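Local structure of glycosyl transferase family 8 (Streptococcus pneumoniae, 5GVV) at residues A[12-15]-A[16-19]; A[19-22]-A[23-27]; A[47-50]-A[51-54]; A[248-251]-A[252-255]; A[257-260]-A[261-265]. The protein transfers galactose from UDP-galactose to the terminal glucose of the already glycosylated serine-rich repeat protein PsrP, as the third step of its O-glycosylation. One frame throughout, in Å; residues are numbered along the deposited sequence.

Along the chain the five contacts run in numerical order. Contacts 1 to 3 lie in the GT-A fold of a family 8 glycosyltransferase, and the helices of contacts 4 and 5 pack against it. Contacts 1 and 2 share Gln19 and follow the loop after strand 6-11 into helix 17-30, their centres about 10 Å apart. Contact 3 lies on helix 45-57, the next crossover of the same mixed sheet, its centre about 13 Å from that of contact 2. Contacts 4 and 5 belong to helices 244-251 and 255-263, with centres about 14 Å apart. The helix leading out of the UDP pocket is thus tied on its flanks to these helices, and contacts 1, 3 and 4 reach the subunit interface.

Contact 1 (A[12-15]-A[16-19]); sequences GDYA and YIRQ. With UDP (uridine-5'-diphosphate), chain D.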
# COMPACT_ATOMS: atom_id res chain seq x y z
N GLY A 12 10.28 -9.55 1.31
CA GLY A 12 10.09 -8.16 0.95
C GLY A 12 9.91 -7.23 2.14
O GLY A 12 9.57 -7.67 3.24
N ASP A 13 10.16 -5.95 1.91
CA ASP A 13 10.01 -4.94 2.97
C ASP A 13 8.62 -4.31 2.93
O ASP A 13 7.86 -4.53 1.99
CB ASP A 13 11.09 -3.86 2.85
CG ASP A 13 11.03 -3.11 1.53
OD1 ASP A 13 10.70 -3.72 0.49
OD2 ASP A 13 11.32 -1.89 1.53
N TYR A 14 8.31 -3.52 3.96
CA TYR A 14 7.02 -2.86 4.11
C TYR A 14 6.73 -1.93 2.93
O TYR A 14 5.58 -1.75 2.55
CB TYR A 14 7.02 -2.07 5.42
CG TYR A 14 5.68 -1.52 5.88
CD1 TYR A 14 4.48 -2.08 5.47
CD2 TYR A 14 5.63 -0.45 6.76
CE1 TYR A 14 3.26 -1.57 5.92
CE2 TYR A 14 4.43 0.07 7.20
CZ TYR A 14 3.25 -0.49 6.78
OH TYR A 14 2.07 0.04 7.25
N ALA A 15 7.78 -1.33 2.37
CA ALA A 15 7.60 -0.40 1.26
C ALA A 15 7.08 -1.13 0.03
O ALA A 15 6.50 -0.51 -0.86
CB ALA A 15 8.91 0.31 0.95
N TYR A 16 7.28 -2.44 0.00
CA TYR A 16 6.84 -3.28 -1.11
C TYR A 16 5.56 -4.03 -0.74
O TYR A 16 5.17 -4.97 -1.42
CB TYR A 16 7.95 -4.28 -1.44
CG TYR A 16 8.27 -4.47 -2.91
CD1 TYR A 16 8.81 -3.44 -3.67
CD2 TYR A 16 8.06 -5.70 -3.53
CE1 TYR A 16 9.13 -3.63 -5.01
CE2 TYR A 16 8.37 -5.89 -4.87
CZ TYR A 16 8.90 -4.85 -5.60
OH TYR A 16 9.20 -5.05 -6.93
N ILE A 17 4.90 -3.61 0.34
CA ILE A 17 3.73 -4.36 0.83
C ILE A 17 2.60 -4.51 -0.20
O ILE A 17 1.92 -5.55 -0.23
CB ILE A 17 3.19 -3.78 2.17
CG1 ILE A 17 2.27 -4.79 2.86
CG2 ILE A 17 2.48 -2.45 1.94
CD1 ILE A 17 3.00 -6.03 3.39
N ARG A 18 2.40 -3.50 -1.06
CA ARG A 18 1.34 -3.55 -2.07
C ARG A 18 1.63 -4.62 -3.12
O ARG A 18 0.71 -5.24 -3.66
CB ARG A 18 1.15 -2.19 -2.75
CG ARG A 18 0.39 -1.16 -1.91
CD ARG A 18 0.20 0.16 -2.65
NE ARG A 18 -0.73 0.03 -3.78
CZ ARG A 18 -0.38 0.19 -5.05
NH1 ARG A 18 0.87 0.50 -5.35
NH2 ARG A 18 -1.28 0.05 -6.01
N GLN A 19 2.91 -4.85 -3.39
CA GLN A 19 3.33 -5.86 -4.36
C GLN A 19 3.31 -7.25 -3.71
O GLN A 19 2.83 -8.21 -4.31
CB GLN A 19 4.74 -5.56 -4.89
CG GLN A 19 4.83 -4.31 -5.77
CD GLN A 19 4.56 -3.01 -5.02
OE1 GLN A 19 5.06 -2.80 -3.91
NE2 GLN A 19 3.75 -2.14 -5.60
N1 UDP D . 12.18 -6.19 -3.19
C2 UDP D . 11.63 -5.54 -2.10
N3 UDP D . 11.54 -4.17 -2.06
C4 UDP D . 12.02 -3.42 -3.12
C5 UDP D . 12.57 -4.07 -4.22
C6 UDP D . 12.75 -5.46 -4.19
O2 UDP D . 11.21 -6.21 -1.15
O4 UDP D . 11.93 -2.19 -3.09
C1' UDP D . 12.25 -7.67 -3.18
C2' UDP D . 11.00 -8.23 -3.83
O2' UDP D . 10.64 -9.45 -3.22
C3' UDP D . 11.43 -8.51 -5.25
C4' UDP D . 12.89 -8.87 -5.08
O4' UDP D . 13.35 -8.11 -3.97
O3' UDP D . 10.67 -9.56 -5.82
C5' UDP D . 13.73 -8.57 -6.32
O5' UDP D . 13.23 -7.40 -6.92
PA UDP D . 12.72 -7.46 -8.45
O1A UDP D . 11.62 -8.45 -8.48
O2A UDP D . 12.28 -6.12 -8.91
O3A UDP D . 14.00 -7.97 -9.30
PB UDP D . 13.86 -8.66 -10.76
O1B UDP D . 15.14 -9.30 -11.14
O2B UDP D . 13.57 -7.59 -11.75
O3B UDP D . 12.77 -9.66 -10.75
O HOH W 1 3.88 -0.89 -1.53
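Asp13 and Tyr16 meet in a local turn contact that leads from the loop after strand 6-11 into helix 17-30, at the base-binding end of the UDP pocket. Tyr16 N donates to Asp13 O at 2.9 Å, and one residue on Ile17 N donates to Tyr14 O at 3.0 Å. Both donors stand above the acceptor's carbonyl plane, 55° and 69° out of it, as expected of a tight 3-10 turn. Tyr16 takes the N-cap position. The Asp13 carboxylate reads the uracil: UDP N3 donates to OD1 at 2.7 Å, while the backbone Asp13 N donates to UDP O2 at 3.2 Å. With Asp13 CG set between its own N and carbonyl carbon (chi1 61°), OD1 also lies 3.4 Å from Tyr16 CB. The Tyr16 ring turns one face to the base, with UDP C2 3.6 Å above its plane and offset toward the rim. CD1 of the Tyr14 ring touches Ile17 CB at 3.9 Å, whereas Tyr14 OH bonds to Trp235 O of the second subunit. A donor and an acceptor of the base are thus matched in one turn, consistent with selection of uridine nucleotides.

Contact 2 (A[19-22]-A[23-27]); sequences QIET and AMKSL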
# COMPACT_ATOMS: atom_id res chain seq x y z
N GLN A 19 2.91 -4.85 -3.39
CA GLN A 19 3.33 -5.86 -4.36
C GLN A 19 3.31 -7.25 -3.71
O GLN A 19 2.83 -8.21 -4.31
CB GLN A 19 4.74 -5.56 -4.89
CG GLN A 19 4.83 -4.31 -5.77
CD GLN A 19 4.56 -3.01 -5.02
OE1 GLN A 19 5.06 -2.80 -3.91
NE2 GLN A 19 3.75 -2.14 -5.60
N ILE A 20 3.82 -7.34 -2.49
CA ILE A 20 3.80 -8.59 -1.75
C ILE A 20 2.37 -9.08 -1.59
O ILE A 20 2.08 -10.25 -1.85
CB ILE A 20 4.43 -8.44 -0.35
CG1 ILE A 20 5.89 -8.00 -0.46
CG2 ILE A 20 4.32 -9.75 0.45
CD1 ILE A 20 6.50 -7.58 0.87
N GLU A 21 1.47 -8.20 -1.17
CA GLU A 21 0.09 -8.60 -0.91
C GLU A 21 -0.64 -8.99 -2.19
O GLU A 21 -1.42 -9.94 -2.18
CB GLU A 21 -0.68 -7.49 -0.17
CG GLU A 21 -2.04 -7.97 0.35
CD GLU A 21 -2.72 -6.97 1.27
OE1 GLU A 21 -2.05 -6.03 1.75
OE2 GLU A 21 -3.94 -7.14 1.50
N THR A 22 -0.39 -8.26 -3.27
CA THR A 22 -0.96 -8.59 -4.57
C THR A 22 -0.49 -9.96 -5.07
O THR A 22 -1.29 -10.75 -5.58
CB THR A 22 -0.60 -7.52 -5.62
OG1 THR A 22 -1.20 -6.28 -5.24
CG2 THR A 22 -1.12 -7.92 -6.99
N ALA A 23 0.80 -10.25 -4.92
CA ALA A 23 1.33 -11.54 -5.35
C ALA A 23 0.72 -12.67 -4.52
O ALA A 23 0.35 -13.72 -5.06
CB ALA A 23 2.83 -11.56 -5.24
N MSE A 24 0.60 -12.46 -3.20
CA MSE A 24 -0.02 -13.45 -2.33
C MSE A 24 -1.47 -13.63 -2.67
O MSE A 24 -1.98 -14.73 -2.70
CB MSE A 24 0.15 -13.12 -0.81
CG MSE A 24 1.58 -13.21 -0.32
SE MSE A 24 1.66 -12.55 1.58
CE MSE A 24 0.15 -13.69 1.98
N LYS A 25 -2.19 -12.54 -2.90
CA LYS A 25 -3.60 -12.64 -3.30
C LYS A 25 -3.78 -13.51 -4.54
O LYS A 25 -4.68 -14.35 -4.59
CB LYS A 25 -4.21 -11.26 -3.53
CG LYS A 25 -4.71 -10.59 -2.25
CD LYS A 25 -5.68 -9.44 -2.52
CE LYS A 25 -4.98 -8.20 -3.01
NZ LYS A 25 -5.83 -6.97 -2.84
N SER A 26 -2.93 -13.31 -5.54
CA SER A 26 -3.04 -14.08 -6.78
C SER A 26 -2.76 -15.56 -6.52
O SER A 26 -3.44 -16.43 -7.06
CB SER A 26 -2.12 -13.52 -7.87
OG SER A 26 -0.75 -13.67 -7.54
N LEU A 27 -1.77 -15.84 -5.67
CA LEU A 27 -1.44 -17.20 -5.26
C LEU A 27 -2.60 -17.89 -4.54
O LEU A 27 -2.96 -19.03 -4.86
CB LEU A 27 -0.19 -17.20 -4.37
CG LEU A 27 0.28 -18.52 -3.74
CD1 LEU A 27 0.68 -19.53 -4.79
CD2 LEU A 27 1.42 -18.28 -2.78
O HOH W 2 -5.72 -5.82 -0.23
O HOH W 3 -2.91 -5.58 -2.57
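Helix 17-30 is the crossover of the beta-alpha-beta unit made with strands 6-11 and 34-40, and residues 19-27 form about two and a half of its turns, with Ile20 against Met24 and Glu21 one turn before Lys25. Four successive i to i+4 bonds define the helix here; Lys25 N to Glu21 O, at 2.8 Å, is the shortest, and all four N-H...O angles lie between 158° and 163°.

On the face toward the sheet, Ile20 and Met24, a selenomethionine, lie side by side and point the same way, CG2 of Ile20 touching SE of Met24 at 4.0 Å. With Ile20 chi1 at -60°, CG1 lies beside the backbone N and CG2 is anti to it, which turns the CG2 methyl along the helix toward the next turn. Both side chains pack on strand 34-40, through Leu38 and Ile36.

The other face is polar. Glu21 OE2 and Lys25 NZ stand 4.7 Å apart, too far for direct pairing, and water 2 joins them, donating to OE2 at 2.8 Å and accepting from NZ at 2.9 Å. Each charge has further partners: Glu21 takes indole N-H groups of Trp47 and Trp255, and Lys25 donates to the carbonyls of Ser251 and Met253. The carboxylate is therefore probably kept ionised.

Farther on, Ser26 OG donates to Ala23 O at 2.7 Å. That carbonyl also accepts Leu27 N, from the same face of its plane.

An apolar side on the strands and a polar side, here toward helix 45-57 and the connection between helices 244-251 and 255-263, are typical of a crossover helix in the Rossmann-like GT-A fold.

Contact 3 (A[47-50]-A[51-54]); sequences WFSQ and IRIY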
# COMPACT_ATOMS: atom_id res chain seq x y z
N TRP A 47 -0.78 -6.25 10.12
CA TRP A 47 -0.96 -6.79 8.78
C TRP A 47 -0.90 -8.31 8.83
O TRP A 47 -1.77 -8.99 8.29
CB TRP A 47 0.09 -6.23 7.82
CG TRP A 47 -0.09 -6.68 6.39
CD1 TRP A 47 -0.86 -6.09 5.43
CD2 TRP A 47 0.53 -7.81 5.77
NE1 TRP A 47 -0.77 -6.80 4.24
CE2 TRP A 47 0.08 -7.86 4.43
CE3 TRP A 47 1.41 -8.80 6.22
CZ2 TRP A 47 0.49 -8.86 3.54
CZ3 TRP A 47 1.82 -9.79 5.33
CH2 TRP A 47 1.36 -9.81 4.01
N PHE A 48 0.13 -8.83 9.50
CA PHE A 48 0.29 -10.28 9.63
C PHE A 48 -0.90 -10.94 10.33
O PHE A 48 -1.36 -11.99 9.87
CB PHE A 48 1.57 -10.60 10.41
CG PHE A 48 2.78 -10.73 9.54
CD1 PHE A 48 3.03 -11.92 8.87
CD2 PHE A 48 3.67 -9.68 9.41
CE1 PHE A 48 4.15 -12.05 8.06
CE2 PHE A 48 4.80 -9.80 8.61
CZ PHE A 48 5.04 -10.99 7.94
N SER A 49 -1.39 -10.35 11.42
CA SER A 49 -2.52 -10.92 12.15
C SER A 49 -3.74 -11.18 11.27
O SER A 49 -4.32 -12.27 11.31
CB SER A 49 -2.89 -10.05 13.35
OG SER A 49 -1.87 -10.08 14.33
N GLN A 50 -4.13 -10.18 10.48
CA GLN A 50 -5.32 -10.30 9.65
C GLN A 50 -5.15 -11.29 8.50
O GLN A 50 -6.01 -12.14 8.25
CB GLN A 50 -5.73 -8.94 9.08
CG GLN A 50 -7.03 -8.99 8.29
CD GLN A 50 -8.22 -9.38 9.16
OE1 GLN A 50 -8.68 -8.59 9.98
NE2 GLN A 50 -8.70 -10.60 9.00
N ILE A 51 -4.03 -11.17 7.78
CA ILE A 51 -3.80 -12.01 6.62
C ILE A 51 -3.62 -13.47 7.07
O ILE A 51 -4.01 -14.40 6.35
CB ILE A 51 -2.56 -11.54 5.83
CG1 ILE A 51 -2.70 -10.07 5.44
CG2 ILE A 51 -2.35 -12.39 4.59
CD1 ILE A 51 -4.00 -9.75 4.71
N ARG A 52 -3.04 -13.66 8.25
CA ARG A 52 -2.84 -15.00 8.80
C ARG A 52 -4.17 -15.72 8.98
O ARG A 52 -4.28 -16.91 8.70
CB ARG A 52 -2.09 -14.95 10.14
CG ARG A 52 -1.94 -16.30 10.82
CD ARG A 52 -1.09 -16.21 12.08
NE ARG A 52 0.27 -15.78 11.77
CZ ARG A 52 0.83 -14.68 12.25
NH1 ARG A 52 0.16 -13.88 13.08
NH2 ARG A 52 2.07 -14.36 11.91
N ILE A 53 -5.18 -14.98 9.43
CA ILE A 53 -6.53 -15.52 9.54
C ILE A 53 -7.07 -15.99 8.19
O ILE A 53 -7.69 -17.06 8.09
CB ILE A 53 -7.51 -14.48 10.13
CG1 ILE A 53 -7.14 -14.17 11.58
CG2 ILE A 53 -8.95 -14.98 10.03
CD1 ILE A 53 -8.01 -13.10 12.22
N TYR A 54 -6.83 -15.20 7.15
CA TYR A 54 -7.27 -15.57 5.80
C TYR A 54 -6.63 -16.89 5.39
O TYR A 54 -7.31 -17.80 4.90
CB TYR A 54 -6.89 -14.49 4.78
CG TYR A 54 -7.56 -13.16 5.01
CD1 TYR A 54 -8.74 -13.06 5.73
CD2 TYR A 54 -7.00 -11.99 4.50
CE1 TYR A 54 -9.35 -11.83 5.94
CE2 TYR A 54 -7.60 -10.76 4.71
CZ TYR A 54 -8.78 -10.69 5.43
OH TYR A 54 -9.38 -9.46 5.63
O HOH W 4 1.36 -10.93 14.00
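Phe48 O accepts Arg52 N at 2.9 Å, the shortest bond joining the two turns of helix 45-57, with the donor tilted somewhat from the carbonyl plane. The Arg52 side chain folds back over the same carbonyl, so that the oxygen lies over one face of the guanidinium, 4.0 Å above its plane and toward the rim. The bend responsible is at chi3 (-62°), after an otherwise extended start. It leaves the guanidinium and Phe48 ring planes only 14° apart, with Arg52 NH2 4.0 Å from Phe48 CD1. Arg52 NE is held elsewhere, by Leu62 O of strand 61-66.

One residue earlier, Ile51 places CG1 over the face of the Trp47 indole. The carbon is 3.9 Å from the centroid of the six-membered ring and 19° off its normal, which identifies a CH-pi contact.

Gln50 and Tyr54 make the third pairing. Gln50 O lies over the centre of the Tyr54 ring, and the bent Gln50 side chain brings its NE2 to within 3.4 Å of Tyr54 CE1. The amide and ring planes are moderately inclined to each other.

Helix 45-57 thus presents Phe48 to strands 34-40 and 61-66 and turns Trp47 and Ile51 to helix 17-30, where they pack on Ile17 and Met24. Gln50 and Tyr54 meet Leu252 of the second subunit, while the Tyr54 ring also reaches Trp255 at the start of helix 255-263.

Contact 4 (A[248-251]-A[252-255]); sequences WEYS and LMDW
An oblique Met-aromatic contact sits at the end of helix 244-251: SE of Met253, modelled as selenomethionine, lies 5.1 Å from the centroid of the Tyr250 ring and 57° off its normal. It spans the helix C-terminus and the short connection to helix 255-263. The two side chains run side by side in one direction, and the nearest Tyr250 ring atom to Met253 SE is CD1, at 4.1 Å. Met253 CG is anti to the backbone N (chi1 -175°), and the extended chain carries SE alongside the ring before chi3 bends the terminal methyl.

The backbone records the change from helix to connection. Leu252 N still makes an i to i+4 bond to Trp248 O, 2.9 Å long. Met253 N instead bonds to Tyr250 O, three residues back, and that bond is weak at 3.2 Å. Met253 itself has psi 126°, and the chain straightens there.

Around this turn, Ser251 packs on Thr22 of helix 17-30, and Tyr250 OH bonds to His30 at the end of that helix. The indole N-H of Trp248 is taken by the carbonyl of Pro234, and the Trp248 side chain packs against Tyr14 of the second subunit. On the side of the turn remote from selenium, Leu252 CD1 meets the Trp248 indole at CE3, 4.0 Å away.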
# COMPACT_ATOMS: atom_id res chain seq x y z
N TRP A 248 -3.23 -5.24 -11.94
CA TRP A 248 -4.22 -4.41 -11.29
C TRP A 248 -5.46 -5.20 -10.88
O TRP A 248 -6.06 -4.94 -9.83
CB TRP A 248 -4.57 -3.20 -12.17
CG TRP A 248 -3.48 -2.19 -12.09
CD1 TRP A 248 -2.48 -1.98 -13.00
CD2 TRP A 248 -3.25 -1.27 -11.02
NE1 TRP A 248 -1.65 -0.98 -12.56
CE2 TRP A 248 -2.10 -0.52 -11.35
CE3 TRP A 248 -3.90 -1.00 -9.81
CZ2 TRP A 248 -1.59 0.47 -10.52
CZ3 TRP A 248 -3.39 -0.01 -8.98
CH2 TRP A 248 -2.25 0.71 -9.34
N GLU A 249 -5.84 -6.16 -11.71
CA GLU A 249 -6.98 -7.03 -11.42
C GLU A 249 -6.83 -7.73 -10.07
O GLU A 249 -7.80 -7.86 -9.32
CB GLU A 249 -7.12 -8.07 -12.53
CG GLU A 249 -8.29 -9.03 -12.36
CD GLU A 249 -8.43 -9.96 -13.55
OE1 GLU A 249 -9.57 -10.41 -13.82
OE2 GLU A 249 -7.41 -10.22 -14.23
N TYR A 250 -5.62 -8.16 -9.75
CA TYR A 250 -5.39 -8.80 -8.45
C TYR A 250 -5.13 -7.79 -7.33
O TYR A 250 -5.53 -8.03 -6.19
CB TYR A 250 -4.27 -9.84 -8.55
CG TYR A 250 -4.70 -11.07 -9.31
CD1 TYR A 250 -5.41 -12.08 -8.67
CD2 TYR A 250 -4.41 -11.22 -10.65
CE1 TYR A 250 -5.80 -13.22 -9.36
CE2 TYR A 250 -4.81 -12.34 -11.34
CZ TYR A 250 -5.50 -13.34 -10.69
OH TYR A 250 -5.90 -14.47 -11.38
N SER A 251 -4.48 -6.68 -7.65
CA SER A 251 -4.24 -5.65 -6.64
C SER A 251 -5.55 -5.09 -6.06
O SER A 251 -5.66 -4.84 -4.85
CB SER A 251 -3.41 -4.50 -7.22
OG SER A 251 -3.25 -3.46 -6.28
N LEU A 252 -6.54 -4.92 -6.93
CA LEU A 252 -7.82 -4.33 -6.54
C LEU A 252 -8.85 -5.36 -6.09
O LEU A 252 -10.01 -5.01 -5.81
CB LEU A 252 -8.37 -3.50 -7.69
CG LEU A 252 -7.42 -2.40 -8.15
CD1 LEU A 252 -7.85 -1.80 -9.46
CD2 LEU A 252 -7.31 -1.32 -7.08
N MSE A 253 -8.43 -6.62 -6.01
CA MSE A 253 -9.32 -7.69 -5.57
C MSE A 253 -9.38 -7.71 -4.05
O MSE A 253 -8.35 -7.73 -3.37
CB MSE A 253 -8.81 -9.03 -6.12
CG MSE A 253 -9.70 -10.23 -5.83
SE MSE A 253 -9.03 -11.83 -6.72
CE MSE A 253 -9.58 -11.41 -8.53
N ASP A 254 -10.60 -7.66 -3.50
CA ASP A 254 -10.78 -7.79 -2.06
C ASP A 254 -10.42 -9.20 -1.62
O ASP A 254 -10.58 -10.14 -2.40
CB ASP A 254 -12.24 -7.50 -1.67
CG ASP A 254 -12.57 -6.02 -1.64
OD1 ASP A 254 -11.67 -5.19 -1.34
OD2 ASP A 254 -13.74 -5.67 -1.89
N TRP A 255 -9.94 -9.36 -0.39
CA TRP A 255 -9.67 -10.69 0.13
C TRP A 255 -10.97 -11.47 0.27
O TRP A 255 -10.98 -12.70 0.18
CB TRP A 255 -8.98 -10.58 1.49
CG TRP A 255 -7.48 -10.46 1.39
CD1 TRP A 255 -6.73 -9.33 1.55
CD2 TRP A 255 -6.57 -11.53 1.11
NE1 TRP A 255 -5.39 -9.64 1.38
CE2 TRP A 255 -5.27 -10.98 1.12
CE3 TRP A 255 -6.73 -12.89 0.87
CZ2 TRP A 255 -4.13 -11.76 0.88
CZ3 TRP A 255 -5.60 -13.67 0.63
CH2 TRP A 255 -4.31 -13.10 0.64

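Contact 5 (A[257-260]-A[261-265]); sequences VILN and EWFSK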
# COMPACT_ATOMS: atom_id res chain seq x y z
N VAL A 257 -13.44 -11.58 -1.82
CA VAL A 257 -13.67 -12.28 -3.09
C VAL A 257 -12.94 -13.62 -3.09
O VAL A 257 -13.49 -14.65 -3.49
CB VAL A 257 -13.19 -11.46 -4.30
CG1 VAL A 257 -13.22 -12.32 -5.57
CG2 VAL A 257 -14.04 -10.22 -4.48
N ILE A 258 -11.68 -13.60 -2.65
CA ILE A 258 -10.85 -14.79 -2.64
C ILE A 258 -11.40 -15.84 -1.68
O ILE A 258 -11.51 -17.02 -2.03
CB ILE A 258 -9.39 -14.45 -2.28
CG1 ILE A 258 -8.81 -13.46 -3.30
CG2 ILE A 258 -8.53 -15.72 -2.17
CD1 ILE A 258 -7.47 -12.87 -2.90
N LEU A 259 -11.73 -15.40 -0.47
CA LEU A 259 -12.29 -16.30 0.54
C LEU A 259 -13.65 -16.85 0.12
O LEU A 259 -13.94 -18.03 0.34
CB LEU A 259 -12.40 -15.57 1.89
CG LEU A 259 -11.06 -15.18 2.52
CD1 LEU A 259 -11.27 -14.17 3.64
CD2 LEU A 259 -10.34 -16.41 3.04
N ASN A 260 -14.48 -16.01 -0.49
CA ASN A 260 -15.81 -16.44 -0.94
C ASN A 260 -15.78 -17.55 -2.01
O ASN A 260 -16.66 -18.42 -2.02
CB ASN A 260 -16.61 -15.25 -1.46
CG ASN A 260 -17.92 -15.67 -2.11
OD1 ASN A 260 -17.97 -15.92 -3.32
ND2 ASN A 260 -18.97 -15.77 -1.32
N GLU A 261 -14.79 -17.50 -2.90
CA GLU A 261 -14.63 -18.54 -3.91
C GLU A 261 -14.35 -19.90 -3.27
O GLU A 261 -14.94 -20.91 -3.65
CB GLU A 261 -13.51 -18.18 -4.88
CG GLU A 261 -13.79 -16.97 -5.75
CD GLU A 261 -14.67 -17.29 -6.95
OE1 GLU A 261 -14.87 -18.50 -7.23
OE2 GLU A 261 -15.15 -16.35 -7.61
N TRP A 262 -13.43 -19.91 -2.31
CA TRP A 262 -13.09 -21.14 -1.60
C TRP A 262 -14.23 -21.61 -0.71
O TRP A 262 -14.56 -22.80 -0.69
CB TRP A 262 -11.81 -20.96 -0.78
CG TRP A 262 -10.58 -20.85 -1.63
CD1 TRP A 262 -9.78 -19.75 -1.77
CD2 TRP A 262 -10.02 -21.87 -2.47
NE1 TRP A 262 -8.75 -20.03 -2.64
CE2 TRP A 262 -8.88 -21.32 -3.09
CE3 TRP A 262 -10.37 -23.19 -2.75
CZ2 TRP A 262 -8.09 -22.06 -3.98
CZ3 TRP A 262 -9.59 -23.92 -3.63
CH2 TRP A 262 -8.46 -23.35 -4.23
N PHE A 263 -14.85 -20.68 0.02
CA PHE A 263 -15.95 -21.03 0.93
C PHE A 263 -17.15 -21.59 0.15
O PHE A 263 -17.83 -22.50 0.62
CB PHE A 263 -16.39 -19.82 1.76
CG PHE A 263 -15.35 -19.31 2.73
CD1 PHE A 263 -14.09 -19.89 2.82
CD2 PHE A 263 -15.65 -18.23 3.57
CE1 PHE A 263 -13.14 -19.41 3.71
CE2 PHE A 263 -14.71 -17.75 4.47
CZ PHE A 263 -13.46 -18.33 4.54
N SER A 264 -17.40 -21.04 -1.04
CA SER A 264 -18.54 -21.50 -1.83
C SER A 264 -18.34 -22.92 -2.38
O SER A 264 -19.30 -23.54 -2.85
CB SER A 264 -18.86 -20.52 -2.96
OG SER A 264 -17.78 -20.41 -3.87
N LYS A 265 -17.11 -23.42 -2.33
CA LYS A 265 -16.85 -24.80 -2.71
C LYS A 265 -16.56 -25.62 -1.46
O LYS A 265 -15.95 -26.70 -1.53
CB LYS A 265 -15.69 -24.88 -3.70
CG LYS A 265 -15.86 -23.90 -4.85
CD LYS A 265 -15.18 -24.37 -6.13
CE LYS A 265 -15.67 -23.54 -7.32
NZ LYS A 265 -14.87 -23.76 -8.57
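Leu259 and Phe263 both place CG beside the backbone N, with chi1 -65° in Phe263 and nearly the same in Leu259, and the two side chains consequently leave helix 255-263 side by side, pointing the same way. Phe263 chi2, 1°, then turns the ring so that one face looks back along the helix. Leu259 CB lies over that face, 4.2 Å from the centroid and 20° off the normal, which meets the geometry of a CH-pi contact. Leu259 CD2 touches Phe263 CZ at 4.0 Å. Leu259 O sits over the same ring, 3.0 Å above the plane and toward the rim, while accepting Phe263 N at 2.8 Å nearly along its C=O direction.

One residue earlier, the bond from Trp262 N to Ile258 O is weak at 3.5 Å. Trp262 CD1 nevertheless comes within 3.2 Å of that oxygen, and CG2 of Ile258 touches the same CD1 atom. The indole N-H is used elsewhere, by Cys28 O of helix 17-30.

Asn260 O receives Ser264 N at 2.9 Å, the donor standing above the carbonyl plane. Ser264 OG lies 2.9 Å from both Asn260 O and Glu261 O.

Leu259 and Phe263 pack on helix 45-57 through Glu57, and Leu259 also reaches Tyr54. Far from the nucleotide site, this is plain helix packing: an amphipathic helix packed against the C-terminal parts of helices 17-30 and 45-57, with i to i+4 aromatic-aliphatic pairing along its own surface.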